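Local coordinates for protein enoyl-CoA hydratase (Mycobacterium tuberculosis, PDB 5KJP) that probably catalyses the reversible addition of water to the double bond of enoyl-CoA thioesters in fatty acid metabolism, as a trimeric member of the crotonase superfamily, at residues N31-K34 with A35-V39; A214-R217 with I218-S222. One frame throughout, in Å; residues are numbered along the deposited sequence.

In the fold
Both contacts are local, but they lie on opposite sides of the chain's centre, their nearest atoms about 18 Å apart, and share no helix or strand. Interaction 1 shapes the connection between strand 25-30 and helix 41-56; interaction 2 is one stretch of helix 209-221. In the first, the chain bends irregularly, and an asparagine and an arginine side chain bond to backbone groups. In the second, the backbone pairs regularly and the side chains sort by environment: isoleucines and two threonines meet a second subunit, while an arginine-glutamate pair with a bridging water occupies a more exposed side. Each mixes buried and exposed residues.

Interaction 1 of 2, residues N31-K34 with A35-V39; sequences NRPK and AKNAV
Arg32 and Asn37 grip each other across a tight turn by their backbones and by one amide side chain. Arg32 N donates to Asn37 OD1 at 2.8 Å, nearly along the C=O axis, while Asn37 N returns a bond of 2.8 Å to Arg32 O. That carbonyl also accepts from Ala35 N, and the two donors arrive from opposite faces of its plane. Pro33, whose ring suits the first residue of a 3-10 turn, offers its own carbonyl to Lys36, with Lys36 N 3.0 Å from Pro33 O. Lys36 and Asn37 both take left-handed backbone angles, which asparagine tolerates well.

The Arg32 side chain then leads back over the second half of the turn. Arg32 CB rests 4.0 Å from Asn37 CA, and Arg32 CD passes 3.6 Å from Ala38 O. A bend at chi3 (71°) swings the guanidinium over Ala35, whose methyl lies over the centre of one face, Ala35 CB being 3.7 Å from Arg32 CZ; the methyl is small enough for the flat group to lie close above it. At the edge, Arg32 NH1 donates to Ala38 O over 2.9 Å. The same nitrogen forms a salt bridge with Asp77, so a carbonyl and a carboxylate share it and probably limit the group's rotation.

The buried Asn37 amide spends both ends, OD1 on Arg32 N and ND2 on Ser71 O and Gly68 O, which is why asparagine suits the place. Leaving strand 25-30, the turn leans on the loop that follows strand 62-67, with backbone bonds from Lys36 to Ala74 and from Val39 to Gly75 and Asp77, and it delivers the chain to helix 41-56, where Arg32 touches Val43 and Val39 touches Ser44.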
loop_
_atom_site.group_PDB
_atom_site.type_symbol
_atom_site.label_atom_id
_atom_site.label_comp_id
_atom_site.label_asym_id
_atom_site.label_seq_id
_atom_site.Cartn_x
_atom_site.Cartn_y
_atom_site.Cartn_z
ATOM N N ASN A 31 4.942 12.156 -30.220
ATOM C CA ASN A 31 4.759 12.009 -31.656
ATOM C C ASN A 31 6.039 11.523 -32.336
ATOM O O ASN A 31 6.607 12.208 -33.187
ATOM C CB ASN A 31 4.295 13.344 -32.260
ATOM C CG ASN A 31 3.920 13.234 -33.733
ATOM O OD1 ASN A 31 3.426 12.202 -34.190
ATOM N ND2 ASN A 31 4.166 14.302 -34.485
ATOM N N ARG A 32 6.493 10.341 -31.929
ATOM C CA ARG A 32 7.594 9.642 -32.586
ATOM C C ARG A 32 7.229 8.175 -32.816
ATOM O O ARG A 32 7.947 7.281 -32.354
ATOM C CB ARG A 32 8.871 9.711 -31.745
ATOM C CG ARG A 32 9.391 11.113 -31.464
ATOM C CD ARG A 32 10.759 11.037 -30.788
ATOM N NE ARG A 32 11.811 10.587 -31.699
ATOM C CZ ARG A 32 12.824 9.799 -31.346
ATOM N NH1 ARG A 32 12.921 9.355 -30.097
ATOM N NH2 ARG A 32 13.741 9.447 -32.246
ATOM N N PRO A 33 6.122 7.918 -33.533
ATOM C CA PRO A 33 5.623 6.540 -33.644
ATOM C C PRO A 33 6.637 5.584 -34.276
ATOM O O PRO A 33 6.688 4.414 -33.893
ATOM C CB PRO A 33 4.380 6.685 -34.527
ATOM C CG PRO A 33 4.600 7.949 -35.298
ATOM C CD PRO A 33 5.351 8.855 -34.372
ATOM N N LYS A 34 7.444 6.081 -35.208
ATOM C CA LYS A 34 8.477 5.261 -35.832
ATOM C C LYS A 34 9.555 4.843 -34.834
ATOM O O LYS A 34 10.233 3.832 -35.025
ATOM C CB LYS A 34 9.109 6.006 -37.009
ATOM C CG LYS A 34 8.140 6.263 -38.147
ATOM C CD LYS A 34 8.812 6.959 -39.320
ATOM C CE LYS A 34 8.008 6.758 -40.597
ATOM N NZ LYS A 34 7.887 8.003 -41.401
ATOM N N ALA A 35 9.711 5.620 -33.768
ATOM C CA ALA A 35 10.683 5.305 -32.731
ATOM C C ALA A 35 9.981 4.780 -31.483
ATOM O O ALA A 35 10.534 4.830 -30.384
ATOM C CB ALA A 35 11.521 6.531 -32.395
ATOM N N LYS A 36 8.758 4.286 -31.659
ATOM C CA LYS A 36 7.960 3.766 -30.549
ATOM C C LYS A 36 7.787 4.807 -29.443
ATOM O O LYS A 36 7.696 4.467 -28.260
ATOM C CB LYS A 36 8.599 2.496 -29.987
ATOM C CG LYS A 36 8.639 1.345 -30.970
ATOM C CD LYS A 36 7.229 0.934 -31.358
ATOM C CE LYS A 36 7.240 -0.296 -32.241
ATOM N NZ LYS A 36 5.863 -0.687 -32.646
ATOM N N ASN A 37 7.756 6.075 -29.848
ATOM C CA ASN A 37 7.616 7.206 -28.933
ATOM C C ASN A 37 8.671 7.220 -27.823
ATOM O O ASN A 37 8.413 7.686 -26.712
ATOM C CB ASN A 37 6.197 7.214 -28.349
ATOM C CG ASN A 37 5.151 7.533 -29.411
ATOM O OD1 ASN A 37 5.391 8.368 -30.286
ATOM N ND2 ASN A 37 4.004 6.860 -29.357
ATOM N N ALA A 38 9.861 6.713 -28.141
ATOM C CA ALA A 38 10.988 6.766 -27.220
ATOM C C ALA A 38 11.341 8.215 -26.908
ATOM O O ALA A 38 11.240 9.088 -27.768
ATOM C CB ALA A 38 12.202 6.032 -27.798
ATOM N N VAL A 39 11.753 8.468 -25.675
ATOM C CA VAL A 39 12.053 9.827 -25.253
ATOM C C VAL A 39 13.477 10.231 -25.620
ATOM O O VAL A 39 14.445 9.694 -25.079
ATOM C CB VAL A 39 11.848 9.994 -23.733
ATOM C CG1 VAL A 39 12.153 11.434 -23.300
ATOM C CG2 VAL A 39 10.422 9.590 -23.340
#

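Interaction 2 of 2, residues A214-R217 with I218-S222; sequences ATKR and IITES
Thr220 folds back on the preceding helical turn, where Lys216 and Arg217 present their carbonyls. With chi1 at 65°, its hydroxyl sits between these two acceptors, Thr220 OG1 being 3.1 Å from Lys216 O and 3.1 Å from Arg217 O; either could take its proton. Thr220 CG2 also lies 3.1 Å from Lys216 O, and meets Lys216 CG at van der Waals distance. Beneath them runs the ordinary helical pairing, with Thr220 N 2.9 Å from Lys216 O.

The tightly packed side is largely apolar. Ile218 lies along the carbonyl of the preceding turn, its CG1 3.3 Å from Ala214 O. Thr215, Ile218, Ile219 and Thr220 pack on a second subunit, against Val140, Leu151 and Tyr160 of that neighbour. Ala214, small enough for a close approach, faces helix 230-242. Lys216 extends instead to a buried site, where its amine pairs with Asp125 and two backbone carbonyls.

Arg217 and Glu221, one turn apart, make the more exposed side, although Arg217 also touches Ile237 of helix 230-242. Arg217 NE forms a salt bridge with Glu221 OE2 at 2.8 Å, meeting it from above the carboxylate plane; the two flat groups are turned 62° apart. A water bridges the pair, donating to Glu221 OE1 at 2.8 Å and weakly accepting from Arg217 NH2. Such a single-point, water-assisted pair probably adds modestly to helix stability, while the apolar face contributes to joining the subunits.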
loop_
_atom_site.group_PDB
_atom_site.type_symbol
_atom_site.label_atom_id
_atom_site.label_comp_id
_atom_site.label_asym_id
_atom_site.label_seq_id
_atom_site.Cartn_x
_atom_site.Cartn_y
_atom_site.Cartn_z
ATOM N N ALA A 214 -5.592 21.346 -4.407
ATOM C CA ALA A 214 -5.272 21.187 -2.988
ATOM C C ALA A 214 -5.364 19.732 -2.562
ATOM O O ALA A 214 -4.579 19.267 -1.738
ATOM C CB ALA A 214 -6.195 22.040 -2.128
ATOM N N THR A 215 -6.332 19.018 -3.123
ATOM C CA THR A 215 -6.531 17.614 -2.789
ATOM C C THR A 215 -5.331 16.792 -3.252
ATOM O O THR A 215 -4.800 15.966 -2.502
ATOM C CB THR A 215 -7.827 17.073 -3.415
ATOM O OG1 THR A 215 -8.951 17.686 -2.766
ATOM C CG2 THR A 215 -7.922 15.564 -3.234
ATOM N N LYS A 216 -4.887 17.043 -4.480
ATOM C CA LYS A 216 -3.712 16.360 -4.999
ATOM C C LYS A 216 -2.486 16.705 -4.164
ATOM O O LYS A 216 -1.675 15.837 -3.838
ATOM C CB LYS A 216 -3.472 16.717 -6.469
ATOM C CG LYS A 216 -2.115 16.260 -6.975
ATOM C CD LYS A 216 -1.947 16.447 -8.479
ATOM C CE LYS A 216 -0.483 16.289 -8.866
ATOM N NZ LYS A 216 -0.279 16.260 -10.349
ATOM N N ARG A 217 -2.360 17.981 -3.818
ATOM C CA ARG A 217 -1.238 18.439 -3.021
ATOM C C ARG A 217 -1.166 17.720 -1.673
ATOM O O ARG A 217 -0.091 17.311 -1.236
ATOM C CB ARG A 217 -1.323 19.948 -2.806
ATOM C CG ARG A 217 -0.113 20.502 -2.108
ATOM C CD ARG A 217 -0.110 22.018 -2.079
ATOM N NE ARG A 217 0.948 22.506 -1.202
ATOM C CZ ARG A 217 1.034 23.752 -0.757
ATOM N NH1 ARG A 217 0.121 24.650 -1.111
ATOM N NH2 ARG A 217 2.033 24.098 0.044
ATOM N N ILE A 218 -2.307 17.560 -1.013
ATOM C CA ILE A 218 -2.308 16.923 0.299
ATOM C C ILE A 218 -1.944 15.444 0.160
ATOM O O ILE A 218 -1.117 14.937 0.911
ATOM C CB ILE A 218 -3.671 17.089 1.011
ATOM C CG1 ILE A 218 -3.858 18.549 1.440
ATOM C CG2 ILE A 218 -3.771 16.174 2.234
ATOM C CD1 ILE A 218 -5.304 18.944 1.655
ATOM N N ILE A 219 -2.526 14.757 -0.817
ATOM C CA ILE A 219 -2.208 13.338 -0.998
ATOM C C ILE A 219 -0.720 13.125 -1.327
ATOM O O ILE A 219 -0.072 12.247 -0.750
ATOM C CB ILE A 219 -3.088 12.697 -2.083
ATOM C CG1 ILE A 219 -4.542 12.620 -1.589
ATOM C CG2 ILE A 219 -2.566 11.304 -2.446
ATOM C CD1 ILE A 219 -5.528 12.094 -2.620
ATOM N N THR A 220 -0.170 13.948 -2.218
ATOM C CA THR A 220 1.240 13.809 -2.593
ATOM C C THR A 220 2.186 14.221 -1.458
ATOM O O THR A 220 3.143 13.515 -1.162
ATOM C CB THR A 220 1.594 14.632 -3.870
ATOM O OG1 THR A 220 1.440 16.033 -3.614
ATOM C CG2 THR A 220 0.709 14.231 -5.052
ATOM N N GLU A 221 1.922 15.351 -0.813
ATOM C CA GLU A 221 2.837 15.846 0.213
ATOM C C GLU A 221 2.746 15.083 1.536
ATOM O O GLU A 221 3.719 15.033 2.288
ATOM C CB GLU A 221 2.600 17.338 0.460
ATOM C CG GLU A 221 2.908 18.199 -0.755
ATOM C CD GLU A 221 2.845 19.689 -0.463
ATOM O OE1 GLU A 221 2.727 20.065 0.720
ATOM O OE2 GLU A 221 2.928 20.483 -1.422
ATOM N N SER A 222 1.597 14.473 1.817
ATOM C CA SER A 222 1.416 13.769 3.083
ATOM C C SER A 222 2.353 12.572 3.205
ATOM O O SER A 222 2.588 12.078 4.307
ATOM C CB SER A 222 -0.033 13.315 3.255
ATOM O OG SER A 222 -0.377 12.338 2.292
HETATM O O HOH W 1 2.985 22.434 2.201
#